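Local coordinates for HemO (Neisseria meningitidis, PDB 1J77), which binds heme, and probably degrades it as a heme oxygenase that opens the porphyrin ring, at residues Thr10-Leu15 and His159-Asn164; Leu48-His53 and Ala76-Val81; Cys113-Asn118 and Lys151-Phe156; Phe123-Ala128 and Leu142-Asp147. One frame throughout, in Å; residues are numbered along the deposited sequence.

Contact 1 (Thr10-Leu15 and His159-Asn164)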
# COMPACT_ATOMS: atom_id res chain seq x y z
N THR A 10 14.79 -13.59 9.63
CA THR A 10 15.06 -12.15 9.44
C THR A 10 13.80 -11.36 9.70
O THR A 10 12.70 -11.89 9.58
CB THR A 10 15.54 -11.85 8.02
OG1 THR A 10 14.43 -11.63 7.13
CG2 THR A 10 16.24 -13.07 7.40
N PHE A 11 13.96 -10.07 10.02
CA PHE A 11 12.85 -9.18 10.33
C PHE A 11 11.85 -9.13 9.19
O PHE A 11 10.63 -9.32 9.40
CB PHE A 11 13.41 -7.77 10.60
CG PHE A 11 12.36 -6.70 10.88
CD1 PHE A 11 11.26 -6.95 11.69
CD2 PHE A 11 12.52 -5.45 10.34
CE1 PHE A 11 10.33 -5.94 11.94
CE2 PHE A 11 11.60 -4.44 10.58
CZ PHE A 11 10.51 -4.68 11.40
N ALA A 12 12.34 -8.89 8.00
CA ALA A 12 11.52 -8.78 6.81
C ALA A 12 10.78 -10.08 6.56
O ALA A 12 9.64 -10.04 6.10
CB ALA A 12 12.40 -8.40 5.60
N LYS A 13 11.38 -11.22 6.92
CA LYS A 13 10.72 -12.52 6.69
C LYS A 13 9.67 -12.80 7.74
O LYS A 13 8.72 -13.55 7.49
CB LYS A 13 11.75 -13.67 6.70
CG LYS A 13 12.48 -13.75 5.43
CD LYS A 13 13.61 -14.77 5.44
CE LYS A 13 14.21 -14.87 4.05
NZ LYS A 13 15.47 -15.68 4.04
N ARG A 14 9.85 -12.26 8.92
CA ARG A 14 8.91 -12.45 9.98
C ARG A 14 7.69 -11.56 9.68
O ARG A 14 6.53 -12.01 9.87
CB ARG A 14 9.55 -12.17 11.32
CG ARG A 14 10.69 -13.18 11.63
CD ARG A 14 11.11 -13.23 13.09
NE ARG A 14 12.09 -12.21 13.47
CZ ARG A 14 13.40 -12.28 13.19
NH1 ARG A 14 14.24 -11.31 13.57
NH2 ARG A 14 13.88 -13.30 12.50
N LEU A 15 7.93 -10.35 9.18
CA LEU A 15 6.85 -9.45 8.78
C LEU A 15 5.98 -10.17 7.76
O LEU A 15 4.74 -10.22 7.91
CB LEU A 15 7.42 -8.16 8.17
CG LEU A 15 7.76 -7.07 9.18
CD1 LEU A 15 8.70 -6.10 8.59
CD2 LEU A 15 6.51 -6.38 9.62
N HIS A 159 17.71 -2.35 4.07
CA HIS A 159 17.59 -1.23 5.00
C HIS A 159 16.66 -1.55 6.16
O HIS A 159 16.92 -1.17 7.30
CB HIS A 159 17.11 0.03 4.28
CG HIS A 159 18.10 0.59 3.30
ND1 HIS A 159 17.75 0.94 2.01
CD2 HIS A 159 19.42 0.88 3.42
CE1 HIS A 159 18.81 1.42 1.38
NE2 HIS A 159 19.84 1.38 2.21
N LEU A 160 15.55 -2.24 5.87
CA LEU A 160 14.63 -2.63 6.93
C LEU A 160 15.30 -3.54 7.96
O LEU A 160 15.19 -3.32 9.17
CB LEU A 160 13.38 -3.33 6.34
CG LEU A 160 12.27 -2.48 5.77
CD1 LEU A 160 11.11 -3.42 5.39
CD2 LEU A 160 11.82 -1.41 6.75
N ASN A 161 15.98 -4.57 7.48
CA ASN A 161 16.67 -5.50 8.35
C ASN A 161 17.80 -4.81 9.13
O ASN A 161 18.02 -5.09 10.31
CB ASN A 161 17.24 -6.62 7.49
CG ASN A 161 16.16 -7.49 6.92
OD1 ASN A 161 16.25 -7.95 5.78
ND2 ASN A 161 15.14 -7.72 7.72
N ALA A 162 18.44 -3.87 8.46
CA ALA A 162 19.57 -3.13 9.06
C ALA A 162 19.15 -2.14 10.14
O ALA A 162 20.01 -1.60 10.84
CB ALA A 162 20.37 -2.45 8.00
N LEU A 163 17.84 -1.86 10.29
CA LEU A 163 17.41 -1.00 11.39
C LEU A 163 17.80 -1.70 12.68
O LEU A 163 17.91 -1.09 13.73
CB LEU A 163 15.90 -0.74 11.39
CG LEU A 163 15.37 -0.06 10.13
CD1 LEU A 163 13.84 0.00 10.18
CD2 LEU A 163 15.96 1.32 9.82
N ASN A 164 17.98 -3.02 12.56
CA ASN A 164 18.37 -3.89 13.66
C ASN A 164 17.47 -3.69 14.85
O ASN A 164 17.91 -3.57 15.98
CB ASN A 164 19.84 -3.68 14.05
CG ASN A 164 20.76 -4.53 13.21
OD1 ASN A 164 20.49 -5.71 12.97
ND2 ASN A 164 21.83 -3.93 12.71
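F11 and N161 meet where the start of helix 11-32 packs on the C-terminal part of helix 149-162, a buried helix-to-helix contact at the periphery of the all-helical heme oxygenase fold; their CA atoms are 5.7 Å apart. F11 carries the apolar half. With CG anti to the backbone N (chi1 177°), its ring extends toward L160 and meets the backbone rather than the leucyl side chain: L160 O lies at the ring edge, near its plane, 3.6 Å from F11 CD2. One face of the same ring takes L15 CD1 from the next helical turn, while E170 and A173 of helix 167-192 also touch F11, so the phenyl is wedged among three helices. N161 brings the polar half. Its amide reaches past the CB atoms of F11 and A12 to the first turn of the other helix; ND2 is modelled 3.0 Å from A12 N, but the amide is probably turned over, so the identity of the atom at A12 N is uncertain. T10 is the N-cap of helix 11-32: its OG1 accepts from K13 N at 3.1 Å with an N-H...O angle of 147°. R14 makes a salt bridge to E170 of helix 167-192. The chemistry is thus a helix start whose amides are served partly by its own threonine, with the N161 amide beside the N-H of A12 and the F11 ring packed against the L160 carbonyl.

Contact 2 (Leu48-His53 and Ala76-Val81); sequences LQSVFH and ARYDAV
H53 lies against R77, Y78 and V81 where helix 39-60 meets the start of helix 78-87. Its imidazole is set by chi1 -80°, which places CG anti to the carbonyl carbon and leaves ND1 pointing back along its own helix. There ND1 donates to Q49 O at 3.2 Å; H53 N binds the same oxygen from the opposite face of the carbonyl plane. R77 CB sits over one face of the imidazole in a CH-pi contact, 4.1 Å from the ring centroid. F52 CD2 lies over the other face, and F52 also touches the heme, so the contact backs a helix that lines the heme pocket. R77 runs beside H53 in the same direction and bends at chi2 (-73°); its NE makes a weak hydrogen bond to N118 OD1. Y78 offers the edge of its ring to S50, with OG 3.8 Å from CE1 and in the ring plane. V81 splits its methyls: CG1 enters between Q49 CB and S50 N, the latter at 3.7 Å, whereas CG2 reaches H53 ND1 crosswise. Q49 turns its amide away to H141. No hydrogen bond crosses between the segments, so their cohesion is apolar and CH-pi; the histidine's ring rotation is fixed by the ND1 bond and by the groups over its two faces.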
# COMPACT_ATOMS: atom_id res chain seq x y z
N LEU A 48 -9.49 5.01 -2.84
CA LEU A 48 -8.98 4.15 -1.81
C LEU A 48 -7.44 4.23 -1.74
O LEU A 48 -6.88 4.44 -0.65
CB LEU A 48 -9.47 2.72 -2.05
CG LEU A 48 -8.58 1.58 -1.54
CD1 LEU A 48 -8.62 1.59 -0.04
CD2 LEU A 48 -9.08 0.24 -2.16
N GLN A 49 -6.78 4.12 -2.89
CA GLN A 49 -5.33 4.22 -2.96
C GLN A 49 -4.88 5.59 -2.44
O GLN A 49 -3.85 5.69 -1.75
CB GLN A 49 -4.83 3.99 -4.41
CG GLN A 49 -5.07 2.60 -4.99
CD GLN A 49 -4.04 1.62 -4.51
OE1 GLN A 49 -3.09 1.27 -5.25
NE2 GLN A 49 -4.21 1.14 -3.28
N SER A 50 -5.61 6.65 -2.77
CA SER A 50 -5.25 8.02 -2.30
C SER A 50 -5.21 8.13 -0.79
O SER A 50 -4.26 8.72 -0.21
CB SER A 50 -6.24 9.09 -2.83
OG SER A 50 -5.84 10.37 -2.35
N VAL A 51 -6.19 7.57 -0.13
CA VAL A 51 -6.30 7.64 1.31
C VAL A 51 -5.17 6.87 1.95
O VAL A 51 -4.51 7.33 2.91
CB VAL A 51 -7.66 7.12 1.83
CG1 VAL A 51 -7.74 7.08 3.35
CG2 VAL A 51 -8.75 7.97 1.29
N PHE A 52 -4.96 5.66 1.48
CA PHE A 52 -3.88 4.86 2.04
C PHE A 52 -2.52 5.55 1.89
O PHE A 52 -1.70 5.60 2.83
CB PHE A 52 -3.83 3.45 1.45
CG PHE A 52 -2.74 2.61 2.06
CD1 PHE A 52 -2.88 2.07 3.33
CD2 PHE A 52 -1.59 2.37 1.37
CE1 PHE A 52 -1.85 1.31 3.90
CE2 PHE A 52 -0.59 1.60 1.96
CZ PHE A 52 -0.74 1.11 3.18
N HIS A 53 -2.23 6.02 0.69
CA HIS A 53 -0.92 6.65 0.46
C HIS A 53 -0.80 7.99 1.19
O HIS A 53 0.27 8.36 1.64
CB HIS A 53 -0.63 6.73 -1.04
CG HIS A 53 -0.15 5.43 -1.56
ND1 HIS A 53 -0.94 4.50 -2.22
CD2 HIS A 53 1.05 4.84 -1.40
CE1 HIS A 53 -0.21 3.44 -2.51
NE2 HIS A 53 1.00 3.61 -2.00
N ALA A 76 7.66 7.67 -2.05
CA ALA A 76 6.22 7.86 -1.84
C ALA A 76 5.41 7.96 -3.14
O ALA A 76 5.86 8.53 -4.13
CB ALA A 76 5.95 9.06 -0.97
N ARG A 77 4.21 7.38 -3.12
CA ARG A 77 3.37 7.35 -4.32
C ARG A 77 2.12 8.22 -4.26
O ARG A 77 1.28 8.21 -5.13
CB ARG A 77 2.89 5.92 -4.55
CG ARG A 77 3.96 4.90 -4.65
CD ARG A 77 4.72 4.97 -5.91
NE ARG A 77 5.40 3.72 -6.19
CZ ARG A 77 6.48 3.61 -6.95
NH1 ARG A 77 7.02 4.69 -7.51
NH2 ARG A 77 7.03 2.42 -7.17
N TYR A 78 1.95 8.99 -3.20
CA TYR A 78 0.79 9.82 -3.10
C TYR A 78 0.66 10.81 -4.23
O TYR A 78 -0.42 11.00 -4.77
CB TYR A 78 0.83 10.52 -1.73
CG TYR A 78 -0.30 11.45 -1.40
CD1 TYR A 78 -1.63 11.13 -1.59
CD2 TYR A 78 -0.01 12.67 -0.80
CE1 TYR A 78 -2.61 11.98 -1.28
CE2 TYR A 78 -1.01 13.54 -0.44
CZ TYR A 78 -2.29 13.21 -0.68
OH TYR A 78 -3.27 14.11 -0.33
N ASP A 79 1.76 11.45 -4.60
CA ASP A 79 1.69 12.40 -5.70
C ASP A 79 1.21 11.71 -7.00
O ASP A 79 0.32 12.23 -7.71
CB ASP A 79 3.07 13.07 -5.92
CG ASP A 79 3.46 14.08 -4.84
OD1 ASP A 79 2.57 14.74 -4.22
OD2 ASP A 79 4.69 14.29 -4.59
N ALA A 80 1.74 10.51 -7.24
CA ALA A 80 1.40 9.74 -8.45
C ALA A 80 -0.08 9.36 -8.46
O ALA A 80 -0.74 9.55 -9.46
CB ALA A 80 2.30 8.51 -8.59
N VAL A 81 -0.63 8.83 -7.35
CA VAL A 81 -2.07 8.52 -7.30
C VAL A 81 -2.92 9.77 -7.50
O VAL A 81 -3.97 9.74 -8.10
CB VAL A 81 -2.56 7.92 -5.92
CG1 VAL A 81 -4.03 7.46 -6.02
CG2 VAL A 81 -1.76 6.77 -5.50

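Contact 3 (Cys113-Asn118 and Lys151-Phe156). With HEM (protoporphyrin IX containing Fe), chain B.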
# COMPACT_ATOMS: atom_id res chain seq x y z
N CYS A 113 4.17 -2.21 4.74
CA CYS A 113 2.90 -2.49 4.02
C CYS A 113 2.84 -1.65 2.77
O CYS A 113 2.61 -2.15 1.68
CB CYS A 113 1.78 -2.17 4.94
SG CYS A 113 0.18 -2.53 4.33
N ALA A 114 3.07 -0.33 2.89
CA ALA A 114 3.02 0.48 1.71
C ALA A 114 4.08 0.17 0.67
O ALA A 114 3.82 0.22 -0.53
CB ALA A 114 3.06 2.01 2.08
N GLU A 115 5.31 -0.10 1.14
CA GLU A 115 6.37 -0.30 0.19
C GLU A 115 6.21 -1.68 -0.49
O GLU A 115 6.44 -1.80 -1.71
CB GLU A 115 7.73 -0.05 0.83
CG GLU A 115 8.85 0.10 -0.21
CD GLU A 115 8.61 1.15 -1.25
OE1 GLU A 115 8.13 2.26 -0.93
OE2 GLU A 115 8.92 0.90 -2.42
N GLY A 116 5.81 -2.68 0.26
CA GLY A 116 5.51 -3.96 -0.34
C GLY A 116 4.38 -3.92 -1.35
O GLY A 116 4.41 -4.69 -2.30
N SER A 117 3.44 -3.01 -1.22
CA SER A 117 2.35 -2.90 -2.16
C SER A 117 2.83 -2.53 -3.57
O SER A 117 2.17 -2.86 -4.56
CB SER A 117 1.32 -1.90 -1.64
OG SER A 117 1.68 -0.54 -1.90
N ASN A 118 3.97 -1.86 -3.66
CA ASN A 118 4.51 -1.47 -4.94
C ASN A 118 5.19 -2.69 -5.53
O ASN A 118 5.10 -2.94 -6.75
CB ASN A 118 5.50 -0.31 -4.77
CG ASN A 118 4.83 0.96 -4.20
OD1 ASN A 118 3.69 1.31 -4.57
ND2 ASN A 118 5.54 1.66 -3.29
N LYS A 151 14.56 -5.34 -7.79
CA LYS A 151 15.83 -4.72 -7.42
C LYS A 151 15.59 -3.75 -6.29
O LYS A 151 16.30 -3.75 -5.29
CB LYS A 151 16.47 -3.99 -8.60
CG LYS A 151 17.26 -4.90 -9.52
CD LYS A 151 18.40 -5.64 -8.81
CE LYS A 151 19.31 -6.33 -9.82
NZ LYS A 151 19.90 -7.61 -9.35
N HIS A 152 14.55 -2.94 -6.47
CA HIS A 152 14.17 -1.91 -5.50
C HIS A 152 13.76 -2.50 -4.16
O HIS A 152 14.24 -2.06 -3.11
CB HIS A 152 13.07 -1.06 -6.13
CG HIS A 152 12.60 0.07 -5.27
ND1 HIS A 152 13.47 0.92 -4.62
CD2 HIS A 152 11.35 0.48 -4.95
CE1 HIS A 152 12.76 1.79 -3.92
NE2 HIS A 152 11.48 1.55 -4.11
N TRP A 153 12.90 -3.52 -4.17
CA TRP A 153 12.43 -4.15 -2.95
C TRP A 153 13.56 -4.81 -2.15
O TRP A 153 13.63 -4.65 -0.93
CB TRP A 153 11.31 -5.19 -3.29
CG TRP A 153 10.85 -5.98 -2.17
CD1 TRP A 153 11.07 -7.29 -1.97
CD2 TRP A 153 10.05 -5.53 -1.07
NE1 TRP A 153 10.51 -7.70 -0.78
CE2 TRP A 153 9.86 -6.63 -0.21
CE3 TRP A 153 9.53 -4.28 -0.68
CZ2 TRP A 153 9.17 -6.53 0.98
CZ3 TRP A 153 8.83 -4.20 0.47
CH2 TRP A 153 8.65 -5.29 1.30
N ARG A 154 14.45 -5.55 -2.82
CA ARG A 154 15.56 -6.20 -2.14
C ARG A 154 16.44 -5.14 -1.44
O ARG A 154 16.86 -5.33 -0.31
CB ARG A 154 16.35 -7.02 -3.16
CG ARG A 154 15.48 -8.13 -3.76
CD ARG A 154 16.19 -9.13 -4.69
NE ARG A 154 15.36 -9.38 -5.86
CZ ARG A 154 15.68 -9.02 -7.10
NH1 ARG A 154 16.84 -8.45 -7.35
NH2 ARG A 154 14.85 -9.27 -8.11
N ALA A 155 16.65 -4.00 -2.08
CA ALA A 155 17.43 -2.92 -1.45
C ALA A 155 16.69 -2.44 -0.21
O ALA A 155 17.26 -2.36 0.90
CB ALA A 155 17.62 -1.78 -2.42
N PHE A 156 15.40 -2.16 -0.39
CA PHE A 156 14.60 -1.69 0.70
C PHE A 156 14.66 -2.68 1.84
O PHE A 156 14.84 -2.32 3.01
CB PHE A 156 13.14 -1.55 0.23
CG PHE A 156 12.25 -0.91 1.25
CD1 PHE A 156 12.34 0.46 1.49
CD2 PHE A 156 11.36 -1.67 2.00
CE1 PHE A 156 11.54 1.03 2.43
CE2 PHE A 156 10.56 -1.08 2.94
CZ PHE A 156 10.66 0.25 3.17
CHA HEM B . 3.58 -8.62 -2.13
CHB HEM B . -0.19 -9.33 -5.09
CHC HEM B . -2.54 -5.62 -2.96
CHD HEM B . 1.06 -5.25 0.31
C1A HEM B . 2.80 -9.06 -3.17
C2A HEM B . 3.22 -10.02 -4.23
C3A HEM B . 2.17 -10.19 -5.02
C4A HEM B . 1.05 -9.39 -4.52
CMA HEM B . 2.12 -11.11 -6.26
CAA HEM B . 4.61 -10.68 -4.46
CBA HEM B . 5.38 -9.83 -5.48
CGA HEM B . 6.81 -10.31 -5.66
O1A HEM B . 7.31 -11.04 -4.75
O2A HEM B . 7.41 -9.98 -6.72
C1B HEM B . -1.16 -8.39 -4.79
C2B HEM B . -2.40 -8.23 -5.49
C3B HEM B . -3.08 -7.22 -4.89
C4B HEM B . -2.23 -6.68 -3.83
CMB HEM B . -2.77 -9.12 -6.70
CAB HEM B . -4.43 -6.62 -5.29
CBB HEM B . -5.41 -7.37 -5.79
C1C HEM B . -1.74 -5.17 -1.94
C2C HEM B . -2.01 -4.01 -1.09
C3C HEM B . -1.05 -3.96 -0.16
C4C HEM B . -0.07 -4.98 -0.42
CMC HEM B . -3.27 -3.15 -1.21
CAC HEM B . -0.88 -2.96 0.98
CBC HEM B . -1.93 -2.25 1.39
C1D HEM B . 2.02 -6.13 -0.07
C2D HEM B . 3.24 -6.30 0.68
C3D HEM B . 4.02 -7.35 -0.05
C4D HEM B . 3.19 -7.70 -1.18
CMD HEM B . 3.62 -5.55 1.96
CAD HEM B . 5.42 -7.89 0.26
CBD HEM B . 5.40 -9.29 0.78
CGD HEM B . 6.85 -9.59 1.12
O1D HEM B . 7.25 -9.27 2.27
O2D HEM B . 7.57 -10.20 0.28
NA HEM B . 1.50 -8.71 -3.41
NB HEM B . -1.11 -7.46 -3.76
NC HEM B . -0.56 -5.70 -1.50
ND HEM B . 1.99 -6.98 -1.18
FE HEM B . 0.43 -7.30 -2.39
O HOH W 1 1.24 -5.93 -3.52
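The F156 ring lies under the side chain of E115, whose CG stands over its centre in a CH-pi contact, 3.6 Å from the centroid and almost on the ring normal. The W153 indole meets the other helix obliquely, CZ3 3.4 Å from G116 N, and the H152 imidazole is turned 85° from the E115 carboxylate. This is a nearly antiparallel helix pair of the heme oxygenase fold: the axes of 113-118 and 151-156 approach to 10.3 Å, with 156° between their directions, and the first lies along the distal side of the heme. E115 leaves its helix with CG anti to the backbone N and bends at its second torsion, which lays its methylenes on F156 and carries the carboxylate on to H152. The bond from H152 NE2 to E115 OE2 is weak, bent to 120°; the carboxylate's stronger bond is from OE1 to Y60 OH, while the H152 ring stacks on H145. G116 has no side chain, and a CB there would collide with the heme methyl CMD; backbone can therefore approach the porphyrin directly. S117 CB stands over the distal face at C3C, whereas C113 SG lies beside the vinyl group at the porphyrin edge. W153 CZ2 packs 3.6 Å from heme O1D. H23 is the protein's axial ligand, on the other side of the iron; on this side a water, 1.9 Å from the iron, gives a weak hydrogen bond to S117 O.

Contact 4 (Phe123-Ala128 and Leu142-Asp147); sequences FLFKHA and LAPHPD
F125 and L142 make the centre of an apolar contact between helix 122-129 and the loop that leads on to helix 149-162, their CA atoms 5.4 Å apart. Apolar packing comes first. L142 and F125 slide past each other in opposite directions, so the leucine CB comes to lie 3.7 Å from the ring atom CD1 of F125. Farther out, the two leucine methyls take different partners. L142 CD1 is 4.2 Å from A128 CB and also approaches the carbonyl oxygen of L124, while CD2 meets both CB and CD1 of that residue. Chi1 of L142 (-64°) sets CG anti to the carbonyl carbon, turning the branched end to the helix. P144 CD touches F125 CE2 obliquely at 3.9 Å; the two side chains cross at about a right angle.

CH-pi contact forms the second group. A143 CA stands over one face of the F125 phenyl, 3.9 Å from the centroid and 14° off its normal, though shifted toward the rim. The phenyl gets there because its CG is anti to the backbone N (chi1 -168°), directed outward from the helix to the loop.

Polar bonds stay on each side. H127 ND1 donates to F123 O at 3.3 Å, from above the carbonyl plane, and H145 ND1 receives D147 N in its ring plane. An outside partner helps to fix the loop: L142 O accepts from R149. The loop before helix 149-162 thus packs on helix 122-129, whose F123 and L124 touch the heme, in the all-helical heme oxygenase fold.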
# COMPACT_ATOMS: atom_id res chain seq x y z
N PHE A 123 0.45 -7.00 -11.08
CA PHE A 123 -0.81 -7.58 -11.55
C PHE A 123 -1.79 -6.47 -11.77
O PHE A 123 -2.48 -6.39 -12.77
CB PHE A 123 -1.33 -8.60 -10.54
CG PHE A 123 -2.64 -9.18 -10.88
CD1 PHE A 123 -2.71 -10.35 -11.64
CD2 PHE A 123 -3.81 -8.59 -10.42
CE1 PHE A 123 -3.94 -10.91 -11.95
CE2 PHE A 123 -5.03 -9.14 -10.75
CZ PHE A 123 -5.09 -10.31 -11.51
N LEU A 124 -1.89 -5.55 -10.81
CA LEU A 124 -2.81 -4.45 -10.95
C LEU A 124 -2.44 -3.57 -12.15
O LEU A 124 -3.33 -3.05 -12.82
CB LEU A 124 -2.84 -3.60 -9.68
CG LEU A 124 -3.43 -4.24 -8.43
CD1 LEU A 124 -3.11 -3.34 -7.32
CD2 LEU A 124 -4.95 -4.46 -8.54
N PHE A 125 -1.14 -3.34 -12.33
CA PHE A 125 -0.68 -2.53 -13.46
C PHE A 125 -1.09 -3.21 -14.77
O PHE A 125 -1.55 -2.57 -15.73
CB PHE A 125 0.85 -2.35 -13.42
CG PHE A 125 1.39 -1.31 -14.36
CD1 PHE A 125 0.87 -0.03 -14.38
CD2 PHE A 125 2.47 -1.61 -15.18
CE1 PHE A 125 1.39 0.92 -15.24
CE2 PHE A 125 3.00 -0.64 -16.03
CZ PHE A 125 2.46 0.61 -16.05
N LYS A 126 -0.91 -4.52 -14.82
CA LYS A 126 -1.32 -5.25 -16.05
C LYS A 126 -2.80 -5.05 -16.34
O LYS A 126 -3.20 -4.80 -17.48
CB LYS A 126 -0.99 -6.73 -15.97
CG LYS A 126 -1.69 -7.57 -17.04
CD LYS A 126 -1.48 -9.03 -16.85
CE LYS A 126 -2.26 -9.78 -17.94
NZ LYS A 126 -1.65 -11.04 -18.38
N HIS A 127 -3.63 -5.12 -15.30
CA HIS A 127 -5.07 -5.00 -15.56
C HIS A 127 -5.56 -3.57 -15.83
O HIS A 127 -6.54 -3.37 -16.54
CB HIS A 127 -5.84 -5.71 -14.44
CG HIS A 127 -5.91 -7.17 -14.66
ND1 HIS A 127 -4.91 -8.05 -14.28
CD2 HIS A 127 -6.79 -7.90 -15.37
CE1 HIS A 127 -5.21 -9.26 -14.70
NE2 HIS A 127 -6.37 -9.20 -15.33
N ALA A 128 -4.86 -2.59 -15.27
CA ALA A 128 -5.14 -1.20 -15.56
C ALA A 128 -4.87 -0.88 -17.05
O ALA A 128 -5.63 -0.12 -17.66
CB ALA A 128 -4.25 -0.30 -14.66
N LEU A 142 1.05 2.80 -10.19
CA LEU A 142 1.24 1.35 -10.30
C LEU A 142 2.42 0.95 -11.14
O LEU A 142 2.83 -0.20 -11.15
CB LEU A 142 -0.02 0.69 -10.89
CG LEU A 142 -1.32 0.76 -10.08
CD1 LEU A 142 -2.57 0.26 -10.88
CD2 LEU A 142 -1.22 0.01 -8.80
N ALA A 143 3.02 1.93 -11.82
CA ALA A 143 4.17 1.64 -12.67
C ALA A 143 5.35 1.16 -11.82
O ALA A 143 5.49 1.51 -10.62
CB ALA A 143 4.51 2.84 -13.45
N PRO A 144 6.19 0.34 -12.42
CA PRO A 144 7.33 -0.27 -11.73
C PRO A 144 8.39 0.75 -11.36
O PRO A 144 8.54 1.72 -12.10
CB PRO A 144 7.91 -1.22 -12.78
CG PRO A 144 7.21 -1.01 -13.98
CD PRO A 144 6.13 0.01 -13.85
N HIS A 145 9.11 0.55 -10.27
CA HIS A 145 10.23 1.46 -9.95
C HIS A 145 11.17 1.42 -11.16
O HIS A 145 11.38 0.33 -11.72
CB HIS A 145 10.95 1.01 -8.68
CG HIS A 145 11.99 1.97 -8.21
ND1 HIS A 145 13.16 2.18 -8.88
CD2 HIS A 145 12.02 2.80 -7.13
CE1 HIS A 145 13.87 3.11 -8.26
NE2 HIS A 145 13.21 3.49 -7.18
N PRO A 146 11.71 2.57 -11.57
CA PRO A 146 12.60 2.64 -12.75
C PRO A 146 13.76 1.63 -12.74
O PRO A 146 14.31 1.31 -13.80
CB PRO A 146 13.13 4.07 -12.69
CG PRO A 146 12.05 4.86 -12.03
CD PRO A 146 11.47 3.90 -10.99
N ASP A 147 14.15 1.16 -11.58
CA ASP A 147 15.23 0.19 -11.47
C ASP A 147 14.71 -1.24 -11.49
O ASP A 147 15.49 -2.20 -11.46
CB ASP A 147 15.99 0.43 -10.17
CG ASP A 147 16.62 1.81 -10.10
OD1 ASP A 147 17.02 2.23 -9.00
OD2 ASP A 147 16.70 2.55 -11.11

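How the contacts relate
The four contacts lie in one all-helical heme oxygenase fold. Along the chain, contact 2 closes before contact 3 opens, contact 4 is nested within contact 3, and contact 1 encloses all the others. Contacts 1 and 3 share helix 149-162, with centres about 12 Å apart. Contacts 2, 3 and 4 adjoin one another and have centres about 13 to 15 Å apart; between contacts 2 and 3, F52 packs on A114. Contact 1 stands on the opposite side of the chain's centre from contact 2, about 24 Å away between centres. Together contacts 2, 3 and 4 contribute residues to the heme pocket.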